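Local atomic coordinates of hydroquinone dioxygenase small subunit (PDB entry 4ZXA), a protein that forms the small, cupin-fold subunit of a two-subunit, Fe2+-dependent hydroquinone 1,2-dioxygenase, pairing with a large subunit in a four-chain assembly. Residues T65-E69 and A142-V147; E89-L95 and P118-L124; E105-L109 and T152-L157. All blocks are in the same frame, centred on the assembly; numbering follows the deposited sequence.

In the fold
The small subunit is a cupin built on two facing sheets, and the three contacts sample both. Interaction 1 joins neighbouring strands 61-69 and 145-153 of the mixed sheet; interaction 2 joins strands 89-97 and 116-125 at the margin of the antiparallel sheet. Their centres are about 14 Å apart and they touch where Ala-68 packs on Val-90 between the sheets. Interaction 3, its centre about 19 Å from that of interaction 1 and about 20 Å from that of interaction 2, ties the loop before strand 108-109 to the far end of strand 145-153. Along the chain interaction 2 is nested inside interaction 1, whereas interaction 3 crosses both. Interactions 2 and 3 also touch the large subunit, whereas no other chain touches interaction 1.

Interaction 1: residues T65-E69 and A142-V147; sequences TLRAE and ASRPGV
Ala-68 and Gly-146 face each other as a hydrogen-bonded pair where two antiparallel strands of the cupin mixed sheet, 61-69 and 145-153, meet beside the corner at Ser-143 and Arg-144. Ala-68 N gives a bond to Gly-146 O, and Gly-146 N returns one to Ala-68 O, 2.9 Å away. That same Ala-68 O also receives the CA-H of Pro-145. On the face of Ala-68, its CB meets Ala-142 CB at 3.9 Å; the chain turns its corner between Ala-142 and Pro-145, so this methyl contact is one of those that join the two sheets.

Arg-67 and Val-147 occupy the other face. With CG anti to the backbone N (chi1 -176°) and the chain extended to NE, Arg-67 runs side by side with Pro-145, pointing the same way, and its NH2 lies 3.8 Å from Pro-145 CB. Glu-69, on the same strand, holds the guanidinium from its edge: Arg-67 NE donates in plane to Glu-69 OE1 at 2.8 Å, a salt bridge, and Arg-67 NH1 bonds to Ala-44 O, so backbone and carboxylate together restrain its rotation. Helix 40-45 covers Thr-65 and Val-147 on this side. There the two branched side chains slant across each other, Thr-65 CG2 touching Val-147 CG1 at 4.1 Å.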
ATOM      1  N   THR A  65      -7.190 -33.979 -16.645  1.00 24.60           N
ATOM      2  CA  THR A  65      -8.578 -33.902 -16.208  1.00 24.73           C
ATOM      3  C   THR A  65      -9.338 -35.113 -16.740  1.00 25.24           C
ATOM      4  O   THR A  65      -9.330 -35.378 -17.942  1.00 25.94           O
ATOM      5  CB  THR A  65      -9.270 -32.599 -16.695  1.00 24.59           C
ATOM      6  OG1 THR A  65      -8.628 -31.464 -16.102  1.00 23.88           O
ATOM      7  CG2 THR A  65     -10.740 -32.587 -16.287  1.00 22.20           C
ATOM      8  N   LEU A  66      -9.967 -35.868 -15.847  1.00 24.53           N
ATOM      9  CA  LEU A  66     -10.790 -37.004 -16.274  1.00 29.20           C
ATOM     10  C   LEU A  66     -12.271 -36.791 -15.972  1.00 34.42           C
ATOM     11  O   LEU A  66     -12.652 -36.348 -14.866  1.00 25.42           O
ATOM     12  CB  LEU A  66     -10.334 -38.319 -15.630  1.00 25.53           C
ATOM     13  CG  LEU A  66      -9.007 -38.934 -16.066  1.00 32.03           C
ATOM     14  CD1 LEU A  66      -7.842 -38.057 -15.632  1.00 28.54           C
ATOM     15  CD2 LEU A  66      -8.863 -40.332 -15.485  1.00 24.17           C
ATOM     16  N   ARG A  67     -13.102 -37.119 -16.958  1.00 33.89           N
ATOM     17  CA  ARG A  67     -14.535 -37.189 -16.740  1.00 33.41           C
ATOM     18  C   ARG A  67     -14.864 -38.569 -16.176  1.00 31.89           C
ATOM     19  O   ARG A  67     -14.799 -39.573 -16.889  1.00 34.25           O
ATOM     20  CB  ARG A  67     -15.299 -36.942 -18.044  1.00 39.47           C
ATOM     21  CG  ARG A  67     -16.811 -36.908 -17.879  1.00 32.68           C
ATOM     22  CD  ARG A  67     -17.558 -36.989 -19.213  1.00 36.13           C
ATOM     23  NE  ARG A  67     -18.973 -37.232 -18.961  1.00 38.78           N
ATOM     24  CZ  ARG A  67     -19.845 -36.276 -18.667  1.00 42.26           C
ATOM     25  NH1 ARG A  67     -19.436 -35.009 -18.636  1.00 42.02           N
ATOM     26  NH2 ARG A  67     -21.117 -36.581 -18.417  1.00 33.27           N
ATOM     27  N   ALA A  68     -15.200 -38.621 -14.893  1.00 29.94           N
ATOM     28  CA  ALA A  68     -15.557 -39.882 -14.257  1.00 32.72           C
ATOM     29  C   ALA A  68     -17.032 -40.227 -14.519  1.00 36.98           C
ATOM     30  O   ALA A  68     -17.949 -39.574 -14.003  1.00 32.82           O
ATOM     31  CB  ALA A  68     -15.268 -39.818 -12.759  1.00 27.53           C
ATOM     32  N   GLU A  69     -17.246 -41.251 -15.336  1.00 36.03           N
ATOM     33  CA  GLU A  69     -18.588 -41.700 -15.678  1.00 36.40           C
ATOM     34  C   GLU A  69     -18.563 -43.194 -15.963  1.00 34.66           C
ATOM     35  O   GLU A  69     -17.968 -43.648 -16.941  1.00 32.44           O
ATOM     36  CB  GLU A  69     -19.123 -40.937 -16.890  1.00 38.21           C
ATOM     37  CG  GLU A  69     -20.557 -41.298 -17.243  1.00 39.62           C
ATOM     38  CD  GLU A  69     -21.085 -40.510 -18.428  1.00 53.66           C
ATOM     39  OE1 GLU A  69     -20.325 -39.671 -18.969  1.00 53.38           O
ATOM     40  OE2 GLU A  69     -22.258 -40.726 -18.815  1.00 55.28           O
ATOM     41  N   ALA A 142     -17.770 -44.741 -11.057  1.00 36.98           N
ATOM     42  CA  ALA A 142     -18.570 -43.539 -10.854  1.00 39.56           C
ATOM     43  C   ALA A 142     -20.031 -43.735 -11.266  1.00 48.14           C
ATOM     44  O   ALA A 142     -20.329 -43.920 -12.451  1.00 52.74           O
ATOM     45  CB  ALA A 142     -17.956 -42.362 -11.609  1.00 32.05           C
ATOM     46  N   SER A 143     -20.935 -43.680 -10.291  1.00 43.75           N
ATOM     47  CA  SER A 143     -22.367 -43.832 -10.552  1.00 53.18           C
ATOM     48  C   SER A 143     -22.902 -42.599 -11.252  1.00 52.78           C
ATOM     49  O   SER A 143     -23.754 -42.694 -12.141  1.00 52.66           O
ATOM     50  CB  SER A 143     -23.144 -44.041  -9.249  1.00 46.49           C
ATOM     51  OG  SER A 143     -22.615 -45.126  -8.513  1.00 50.36           O
ATOM     52  N   ARG A 144     -22.402 -41.439 -10.832  1.00 53.55           N
ATOM     53  CA  ARG A 144     -22.824 -40.160 -11.396  1.00 47.75           C
ATOM     54  C   ARG A 144     -21.634 -39.418 -11.972  1.00 42.84           C
ATOM     55  O   ARG A 144     -20.509 -39.592 -11.513  1.00 40.04           O
ATOM     56  CB  ARG A 144     -23.514 -39.305 -10.333  1.00 50.08           C
ATOM     57  CG  ARG A 144     -24.694 -40.008  -9.665  1.00 71.76           C
ATOM     58  CD  ARG A 144     -25.630 -39.035  -8.943  1.00 71.39           C
ATOM     59  NE  ARG A 144     -26.691 -39.750  -8.234  1.00 74.01           N
ATOM     60  CZ  ARG A 144     -26.487 -40.522  -7.168  1.00 79.87           C
ATOM     61  NH1 ARG A 144     -25.256 -40.678  -6.688  1.00 75.36           N
ATOM     62  NH2 ARG A 144     -27.509 -41.142  -6.580  1.00 68.79           N
ATOM     63  N   PRO A 145     -21.879 -38.586 -12.988  1.00 41.81           N
ATOM     64  CA  PRO A 145     -20.784 -37.855 -13.632  1.00 40.51           C
ATOM     65  C   PRO A 145     -20.012 -36.997 -12.624  1.00 44.14           C
ATOM     66  O   PRO A 145     -20.605 -36.232 -11.857  1.00 35.35           O
ATOM     67  CB  PRO A 145     -21.510 -36.963 -14.655  1.00 51.24           C
ATOM     68  CG  PRO A 145     -22.841 -37.627 -14.880  1.00 36.51           C
ATOM     69  CD  PRO A 145     -23.194 -38.230 -13.548  1.00 41.91           C
ATOM     70  N   GLY A 146     -18.692 -37.140 -12.628  1.00 39.16           N
ATOM     71  CA  GLY A 146     -17.835 -36.354 -11.762  1.00 33.51           C
ATOM     72  C   GLY A 146     -16.555 -35.964 -12.478  1.00 32.65           C
ATOM     73  O   GLY A 146     -16.377 -36.271 -13.656  1.00 29.44           O
ATOM     74  N   VAL A 147     -15.658 -35.302 -11.752  1.00 33.42           N
ATOM     75  CA  VAL A 147     -14.396 -34.837 -12.308  1.00 27.20           C
ATOM     76  C   VAL A 147     -13.196 -35.285 -11.466  1.00 29.83           C
ATOM     77  O   VAL A 147     -13.173 -35.069 -10.249  1.00 25.94           O
ATOM     78  CB  VAL A 147     -14.395 -33.312 -12.420  1.00 29.47           C
ATOM     79  CG1 VAL A 147     -13.093 -32.844 -12.994  1.00 28.99           C
ATOM     80  CG2 VAL A 147     -15.565 -32.832 -13.283  1.00 26.48           C
TER

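Interaction 2: residues E89-L95 and P118-L124; sequences EVRVEFL and PMGYVLL
Strands 89-95 and 118-124 run antiparallel at 165°, 4.7 Å apart at their axes, with hydrogen-bonded pairs Val-90/Leu-124, Val-92/Val-122 and Phe-94/Gly-120 in the five-stranded sheet of the cupin fold. A beta bulge then shifts the register by one, and Met-119 N bonds to Phe-94 O at 2.8 Å.

On one face Arg-91 reaches across to Tyr-121. The tyrosine CG sits between its backbone N and carbonyl carbon (chi1 63°), which turns one face of the ring to the extended arginine, the guanidinium and ring planes 42° apart; Arg-91 CZ lies 4.6 Å from the ring centroid in a cation-pi contact, NE lying over the face toward the rim. A leucine in place of Arg-91 would probably leave the face of the Tyr-121 ring without its cation.

The other face is apolar, with Phe-94, Val-122, Val-92 and Leu-124 in a row. Tyr-121, Val-122 and Leu-123 pair antiparallel with a strand of the large subunit, so the sheet continues into that chain, whose Leu-214 packs on Phe-94. Within the row, Val-92 CG2 meets Leu-124 CD1 at 3.9 Å, and Phe-94 CE2 meets Val-122 CG2 at 3.8 Å.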
ATOM      1  N   GLU A  89     -18.454 -38.431  -7.078  1.00 30.50           N
ATOM      2  CA  GLU A  89     -17.969 -39.407  -6.125  1.00 33.49           C
ATOM      3  C   GLU A  89     -17.386 -40.614  -6.848  1.00 32.30           C
ATOM      4  O   GLU A  89     -18.067 -41.303  -7.605  1.00 38.74           O
ATOM      5  CB  GLU A  89     -19.111 -39.807  -5.196  1.00 39.67           C
ATOM      6  CG  GLU A  89     -18.744 -40.787  -4.110  1.00 47.30           C
ATOM      7  CD  GLU A  89     -19.843 -40.901  -3.060  1.00 61.55           C
ATOM      8  OE1 GLU A  89     -19.816 -41.885  -2.279  1.00 55.19           O
ATOM      9  OE2 GLU A  89     -20.729 -40.003  -3.021  1.00 57.36           O
ATOM     10  N   VAL A  90     -16.104 -40.858  -6.641  1.00 35.53           N
ATOM     11  CA  VAL A  90     -15.465 -41.954  -7.342  1.00 32.70           C
ATOM     12  C   VAL A  90     -15.026 -43.022  -6.366  1.00 31.76           C
ATOM     13  O   VAL A  90     -14.526 -42.723  -5.284  1.00 37.09           O
ATOM     14  CB  VAL A  90     -14.264 -41.472  -8.162  1.00 29.22           C
ATOM     15  CG1 VAL A  90     -13.619 -42.634  -8.890  1.00 27.58           C
ATOM     16  CG2 VAL A  90     -14.693 -40.401  -9.148  1.00 26.73           C
ATOM     17  N   ARG A  91     -15.253 -44.269  -6.747  1.00 29.76           N
ATOM     18  CA  ARG A  91     -14.715 -45.414  -6.037  1.00 30.87           C
ATOM     19  C   ARG A  91     -13.452 -45.836  -6.785  1.00 31.77           C
ATOM     20  O   ARG A  91     -13.449 -45.916  -8.015  1.00 31.46           O
ATOM     21  CB  ARG A  91     -15.752 -46.541  -6.036  1.00 33.22           C
ATOM     22  CG  ARG A  91     -15.247 -47.896  -5.565  1.00 41.96           C
ATOM     23  CD  ARG A  91     -16.387 -48.913  -5.510  1.00 47.97           C
ATOM     24  NE  ARG A  91     -15.942 -50.173  -4.933  1.00 53.80           N
ATOM     25  CZ  ARG A  91     -15.376 -51.144  -5.645  1.00 64.61           C
ATOM     26  NH1 ARG A  91     -15.213 -50.978  -6.951  1.00 61.01           N
ATOM     27  NH2 ARG A  91     -14.979 -52.274  -5.063  1.00 58.21           N
ATOM     28  N   VAL A  92     -12.374 -46.088  -6.055  1.00 29.91           N
ATOM     29  CA  VAL A  92     -11.117 -46.479  -6.685  1.00 31.42           C
ATOM     30  C   VAL A  92     -10.706 -47.867  -6.187  1.00 33.02           C
ATOM     31  O   VAL A  92     -10.469 -48.048  -4.988  1.00 32.70           O
ATOM     32  CB  VAL A  92      -9.981 -45.431  -6.413  1.00 34.19           C
ATOM     33  CG1 VAL A  92      -8.717 -45.764  -7.206  1.00 27.65           C
ATOM     34  CG2 VAL A  92     -10.451 -44.012  -6.745  1.00 29.43           C
ATOM     35  N   GLU A  93     -10.638 -48.836  -7.105  1.00 31.07           N
ATOM     36  CA  GLU A  93     -10.245 -50.210  -6.773  1.00 38.46           C
ATOM     37  C   GLU A  93      -8.749 -50.408  -6.967  1.00 39.02           C
ATOM     38  O   GLU A  93      -8.194 -49.969  -7.974  1.00 38.79           O
ATOM     39  CB  GLU A  93     -10.945 -51.210  -7.685  1.00 40.92           C
ATOM     40  CG  GLU A  93     -12.415 -51.429  -7.428  1.00 52.59           C
ATOM     41  CD  GLU A  93     -13.110 -52.090  -8.618  1.00 53.75           C
ATOM     42  OE1 GLU A  93     -12.674 -53.183  -9.049  1.00 48.18           O
ATOM     43  OE2 GLU A  93     -14.086 -51.501  -9.131  1.00 57.92           O
ATOM     44  N   PHE A  94      -8.108 -51.119  -6.040  1.00 36.96           N
ATOM     45  CA  PHE A  94      -6.659 -51.311  -6.091  1.00 35.99           C
ATOM     46  C   PHE A  94      -6.235 -52.776  -6.123  1.00 36.43           C
ATOM     47  O   PHE A  94      -6.594 -53.555  -5.239  1.00 42.09           O
ATOM     48  CB  PHE A  94      -5.987 -50.640  -4.884  1.00 40.76           C
ATOM     49  CG  PHE A  94      -6.076 -49.139  -4.885  1.00 33.32           C
ATOM     50  CD1 PHE A  94      -5.106 -48.373  -5.517  1.00 31.91           C
ATOM     51  CD2 PHE A  94      -7.122 -48.498  -4.247  1.00 31.92           C
ATOM     52  CE1 PHE A  94      -5.183 -46.981  -5.515  1.00 29.98           C
ATOM     53  CE2 PHE A  94      -7.214 -47.110  -4.241  1.00 36.73           C
ATOM     54  CZ  PHE A  94      -6.244 -46.350  -4.874  1.00 35.18           C
ATOM     55  N   LEU A  95      -5.444 -53.135  -7.130  1.00 37.07           N
ATOM     56  CA  LEU A  95      -4.783 -54.436  -7.191  1.00 37.37           C
ATOM     57  C   LEU A  95      -3.270 -54.299  -7.041  1.00 42.80           C
ATOM     58  O   LEU A  95      -2.652 -53.484  -7.735  1.00 40.31           O
ATOM     59  CB  LEU A  95      -5.042 -55.075  -8.546  1.00 44.05           C
ATOM     60  CG  LEU A  95      -6.370 -55.775  -8.736  1.00 40.32           C
ATOM     61  CD1 LEU A  95      -6.472 -56.208 -10.183  1.00 43.94           C
ATOM     62  CD2 LEU A  95      -6.421 -56.952  -7.785  1.00 40.65           C
ATOM     63  N   PRO A 118      -6.018 -58.376  -4.563  1.00 48.91           N
ATOM     64  CA  PRO A 118      -6.849 -57.188  -4.343  1.00 41.47           C
ATOM     65  C   PRO A 118      -6.438 -56.514  -3.035  1.00 42.94           C
ATOM     66  O   PRO A 118      -6.270 -57.207  -2.037  1.00 42.83           O
ATOM     67  CB  PRO A 118      -8.275 -57.760  -4.225  1.00 40.42           C
ATOM     68  CG  PRO A 118      -8.176 -59.209  -4.611  1.00 43.78           C
ATOM     69  CD  PRO A 118      -6.767 -59.616  -4.311  1.00 43.41           C
ATOM     70  N   MET A 119      -6.264 -55.196  -3.046  1.00 40.33           N
ATOM     71  CA  MET A 119      -5.819 -54.479  -1.858  1.00 41.08           C
ATOM     72  C   MET A 119      -6.988 -53.820  -1.169  1.00 35.74           C
ATOM     73  O   MET A 119      -6.921 -53.501   0.012  1.00 39.50           O
ATOM     74  CB  MET A 119      -4.792 -53.404  -2.221  1.00 43.91           C
ATOM     75  CG  MET A 119      -3.626 -53.907  -3.052  1.00 43.89           C
ATOM     76  SD  MET A 119      -2.533 -52.576  -3.604  1.00 39.77           S
ATOM     77  CE  MET A 119      -1.862 -51.988  -2.042  1.00 33.37           C
ATOM     78  N   GLY A 120      -8.064 -53.609  -1.911  1.00 38.11           N
ATOM     79  CA  GLY A 120      -9.226 -52.934  -1.360  1.00 40.11           C
ATOM     80  C   GLY A 120      -9.655 -51.775  -2.236  1.00 39.61           C
ATOM     81  O   GLY A 120      -9.359 -51.730  -3.437  1.00 37.97           O
ATOM     82  N   TYR A 121     -10.352 -50.821  -1.641  1.00 39.31           N
ATOM     83  CA  TYR A 121     -10.795 -49.662  -2.398  1.00 36.00           C
ATOM     84  C   TYR A 121     -10.935 -48.437  -1.523  1.00 35.64           C
ATOM     85  O   TYR A 121     -10.935 -48.516  -0.288  1.00 31.21           O
ATOM     86  CB  TYR A 121     -12.130 -49.936  -3.096  1.00 38.30           C
ATOM     87  CG  TYR A 121     -13.266 -50.196  -2.138  1.00 43.53           C
ATOM     88  CD1 TYR A 121     -13.537 -51.485  -1.692  1.00 46.78           C
ATOM     89  CD2 TYR A 121     -14.066 -49.159  -1.668  1.00 46.60           C
ATOM     90  CE1 TYR A 121     -14.574 -51.737  -0.816  1.00 48.13           C
ATOM     91  CE2 TYR A 121     -15.109 -49.404  -0.786  1.00 47.00           C
ATOM     92  CZ  TYR A 121     -15.355 -50.698  -0.365  1.00 49.41           C
ATOM     93  OH  TYR A 121     -16.378 -50.969   0.511  1.00 50.68           O
ATOM     94  N   VAL A 122     -11.060 -47.300  -2.195  1.00 33.96           N
ATOM     95  CA  VAL A 122     -11.247 -46.026  -1.542  1.00 33.38           C
ATOM     96  C   VAL A 122     -12.488 -45.362  -2.132  1.00 34.06           C
ATOM     97  O   VAL A 122     -12.799 -45.526  -3.314  1.00 31.93           O
ATOM     98  CB  VAL A 122     -10.008 -45.113  -1.748  1.00 29.99           C
ATOM     99  CG1 VAL A 122     -10.268 -43.730  -1.190  1.00 31.86           C
ATOM    100  CG2 VAL A 122      -8.784 -45.732  -1.098  1.00 30.68           C
ATOM    101  N   LEU A 123     -13.188 -44.601  -1.302  1.00 32.58           N
ATOM    102  CA  LEU A 123     -14.360 -43.871  -1.750  1.00 31.91           C
ATOM    103  C   LEU A 123     -14.154 -42.372  -1.675  1.00 31.61           C
ATOM    104  O   LEU A 123     -14.229 -41.781  -0.608  1.00 31.24           O
ATOM    105  CB  LEU A 123     -15.559 -44.275  -0.914  1.00 38.14           C
ATOM    106  CG  LEU A 123     -16.550 -45.047  -1.762  1.00 44.59           C
ATOM    107  CD1 LEU A 123     -17.430 -45.952  -0.895  1.00 42.40           C
ATOM    108  CD2 LEU A 123     -17.346 -44.002  -2.548  1.00 41.44           C
ATOM    109  N   LEU A 124     -13.902 -41.760  -2.822  1.00 33.14           N
ATOM    110  CA  LEU A 124     -13.541 -40.347  -2.872  1.00 37.16           C
ATOM    111  C   LEU A 124     -14.734 -39.461  -3.204  1.00 38.72           C
ATOM    112  O   LEU A 124     -15.397 -39.636  -4.235  1.00 35.81           O
ATOM    113  CB  LEU A 124     -12.438 -40.108  -3.917  1.00 25.82           C
ATOM    114  CG  LEU A 124     -11.116 -40.853  -3.717  1.00 36.96           C
ATOM    115  CD1 LEU A 124     -10.173 -40.632  -4.910  1.00 33.20           C
ATOM    116  CD2 LEU A 124     -10.442 -40.446  -2.404  1.00 29.44           C
TER

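Interaction 3: residues E105-L109 and T152-L157; sequences EGTHL and TIKGPL
Gly-106 lies against Gly-155, their CA atoms 4.1 Å apart, and the CA-H of Gly-106 points at Ile-153 O at 3.1 Å. A CB on Gly-106 would collide with Gly-155 CA, so this close backbone approach depends on the missing side chain. Around it the side chains meet in several places. The Glu-105 side chain slants across Ile-153, whose CD1 lies 3.7 Å from the carboxylate carbon Glu-105 CD. The side chains of Pro-156 and His-108 cross at about a right angle, Pro-156 CG coming obliquely to the imidazole, near CE1 and ND1. Leu-157 turns its CD2 into the angle between Thr-107 and Leu-109, 3.6 Å from Thr-107 OG1 and 4.1 Å from Leu-109 CG. Its CG is anti to the carbonyl carbon (chi1 -79°), which brings CD2 against segment 105-109.

No direct hydrogen bond crosses the contact, but a water does: it donates to Thr-107 O and accepts from Leu-157 N at 2.9 Å, linking the two loop backbones. In the next shell, His-79 NE2 takes the Gly-106 N-H, and the Thr-152 OG1 bonds to Glu-81 OE2. Glu-105 forms a salt bridge with Lys-239 of the large subunit, and Ile-153 packs on Cys-238 of that subunit. Loop 105-107 thus packs on the end of strand 145-153, with Glu-105 also tied to the large subunit, a connection through which the long excursion between strands 89-97 and 116-125 of the cupin antiparallel sheet is tied to the strand end of the mixed sheet.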
ATOM      1  N   GLU A 105       7.507 -44.265 -17.734  1.00 34.30           N
ATOM      2  CA  GLU A 105       6.735 -43.197 -17.117  1.00 33.99           C
ATOM      3  C   GLU A 105       5.403 -42.994 -17.808  1.00 31.74           C
ATOM      4  O   GLU A 105       5.264 -43.245 -19.012  1.00 32.66           O
ATOM      5  CB  GLU A 105       7.535 -41.892 -17.135  1.00 31.46           C
ATOM      6  CG  GLU A 105       8.860 -41.979 -16.399  1.00 33.63           C
ATOM      7  CD  GLU A 105       9.534 -40.625 -16.236  1.00 31.39           C
ATOM      8  OE1 GLU A 105       9.450 -39.804 -17.175  1.00 27.87           O
ATOM      9  OE2 GLU A 105      10.128 -40.388 -15.161  1.00 28.17           O
ATOM     10  N   GLY A 106       4.427 -42.526 -17.041  1.00 26.98           N
ATOM     11  CA  GLY A 106       3.102 -42.279 -17.577  1.00 30.41           C
ATOM     12  C   GLY A 106       2.161 -43.408 -17.209  1.00 27.69           C
ATOM     13  O   GLY A 106       2.581 -44.536 -16.982  1.00 27.42           O
ATOM     14  N   THR A 107       0.879 -43.110 -17.124  1.00 31.09           N
ATOM     15  CA  THR A 107      -0.061 -44.167 -16.825  1.00 34.40           C
ATOM     16  C   THR A 107      -0.229 -45.060 -18.057  1.00 31.73           C
ATOM     17  O   THR A 107      -0.254 -44.578 -19.188  1.00 30.84           O
ATOM     18  CB  THR A 107      -1.403 -43.632 -16.282  1.00 32.46           C
ATOM     19  OG1 THR A 107      -2.479 -44.321 -16.920  1.00 36.47           O
ATOM     20  CG2 THR A 107      -1.527 -42.145 -16.501  1.00 24.10           C
ATOM     21  N   HIS A 108      -0.287 -46.365 -17.818  1.00 29.80           N
ATOM     22  CA  HIS A 108      -0.470 -47.346 -18.878  1.00 36.56           C
ATOM     23  C   HIS A 108      -1.697 -48.217 -18.593  1.00 32.75           C
ATOM     24  O   HIS A 108      -2.102 -48.388 -17.434  1.00 29.46           O
ATOM     25  CB  HIS A 108       0.783 -48.232 -19.007  1.00 33.06           C
ATOM     26  CG  HIS A 108       1.998 -47.493 -19.485  1.00 43.63           C
ATOM     27  ND1 HIS A 108       2.336 -47.400 -20.819  1.00 40.74           N
ATOM     28  CD2 HIS A 108       2.945 -46.800 -18.807  1.00 38.37           C
ATOM     29  CE1 HIS A 108       3.439 -46.678 -20.943  1.00 39.57           C
ATOM     30  NE2 HIS A 108       3.823 -46.298 -19.740  1.00 38.74           N
ATOM     31  N   LEU A 109      -2.276 -48.774 -19.654  1.00 36.43           N
ATOM     32  CA  LEU A 109      -3.341 -49.767 -19.526  1.00 31.72           C
ATOM     33  C   LEU A 109      -2.809 -51.045 -18.883  1.00 30.82           C
ATOM     34  O   LEU A 109      -1.863 -51.633 -19.382  1.00 33.66           O
ATOM     35  CB  LEU A 109      -3.916 -50.081 -20.895  1.00 25.37           C
ATOM     36  CG  LEU A 109      -4.746 -48.958 -21.512  1.00 32.97           C
ATOM     37  CD1 LEU A 109      -5.176 -49.378 -22.905  1.00 40.70           C
ATOM     38  CD2 LEU A 109      -5.965 -48.614 -20.653  1.00 26.60           C
ATOM     39  N   THR A 152       0.432 -36.710 -12.843  1.00 18.72           N
ATOM     40  CA  THR A 152       1.211 -37.819 -13.378  1.00 25.27           C
ATOM     41  C   THR A 152       2.228 -37.344 -14.419  1.00 24.27           C
ATOM     42  O   THR A 152       2.614 -36.174 -14.419  1.00 24.00           O
ATOM     43  CB  THR A 152       0.281 -38.931 -13.961  1.00 24.26           C
ATOM     44  OG1 THR A 152       1.057 -40.091 -14.292  1.00 25.37           O
ATOM     45  CG2 THR A 152      -0.472 -38.435 -15.199  1.00 19.84           C
ATOM     46  N   ILE A 153       2.648 -38.245 -15.309  1.00 21.84           N
ATOM     47  CA  ILE A 153       3.620 -37.913 -16.345  1.00 20.96           C
ATOM     48  C   ILE A 153       3.060 -38.234 -17.724  1.00 24.01           C
ATOM     49  O   ILE A 153       2.410 -39.252 -17.899  1.00 27.05           O
ATOM     50  CB  ILE A 153       4.932 -38.690 -16.112  1.00 23.04           C
ATOM     51  CG1 ILE A 153       5.496 -38.337 -14.728  1.00 25.06           C
ATOM     52  CG2 ILE A 153       5.938 -38.434 -17.241  1.00 23.65           C
ATOM     53  CD1 ILE A 153       6.787 -39.059 -14.368  1.00 28.00           C
ATOM     54  N   LYS A 154       3.304 -37.364 -18.701  1.00 25.01           N
ATOM     55  CA  LYS A 154       2.779 -37.569 -20.054  1.00 25.21           C
ATOM     56  C   LYS A 154       3.078 -38.994 -20.507  1.00 31.45           C
ATOM     57  O   LYS A 154       4.224 -39.444 -20.434  1.00 28.56           O
ATOM     58  CB  LYS A 154       3.380 -36.562 -21.042  1.00 26.54           C
ATOM     59  CG  LYS A 154       2.405 -36.021 -22.094  1.00 26.05           C
ATOM     60  CD  LYS A 154       2.761 -36.521 -23.471  1.00 32.89           C
ATOM     61  CE  LYS A 154       3.522 -35.506 -24.290  1.00 34.41           C
ATOM     62  NZ  LYS A 154       2.619 -34.451 -24.787  1.00 46.63           N
ATOM     63  N   GLY A 155       2.036 -39.698 -20.949  1.00 29.68           N
ATOM     64  CA  GLY A 155       2.149 -41.071 -21.411  1.00 29.24           C
ATOM     65  C   GLY A 155       1.290 -41.382 -22.628  1.00 32.32           C
ATOM     66  O   GLY A 155       0.717 -40.474 -23.239  1.00 29.09           O
ATOM     67  N   PRO A 156       1.199 -42.671 -22.988  1.00 32.02           N
ATOM     68  CA  PRO A 156       0.472 -43.170 -24.168  1.00 32.77           C
ATOM     69  C   PRO A 156      -1.008 -42.796 -24.168  1.00 29.90           C
ATOM     70  O   PRO A 156      -1.578 -42.641 -25.249  1.00 30.62           O
ATOM     71  CB  PRO A 156       0.589 -44.690 -24.036  1.00 33.73           C
ATOM     72  CG  PRO A 156       1.772 -44.919 -23.177  1.00 35.27           C
ATOM     73  CD  PRO A 156       1.815 -43.762 -22.215  1.00 35.66           C
ATOM     74  N   LEU A 157      -1.602 -42.674 -22.978  1.00 27.40           N
ATOM     75  CA  LEU A 157      -3.019 -42.344 -22.804  1.00 26.25           C
ATOM     76  C   LEU A 157      -3.329 -40.841 -22.714  1.00 32.97           C
ATOM     77  O   LEU A 157      -4.498 -40.443 -22.722  1.00 31.74           O
ATOM     78  CB  LEU A 157      -3.562 -43.022 -21.543  1.00 25.96           C
ATOM     79  CG  LEU A 157      -3.926 -44.510 -21.570  1.00 35.42           C
ATOM     80  CD1 LEU A 157      -3.296 -45.257 -22.756  1.00 30.17           C
ATOM     81  CD2 LEU A 157      -3.589 -45.188 -20.237  1.00 24.95           C
TER
HETATM   82  O   HOH W   1      -0.690 -42.325 -20.265  1.00 29.50           O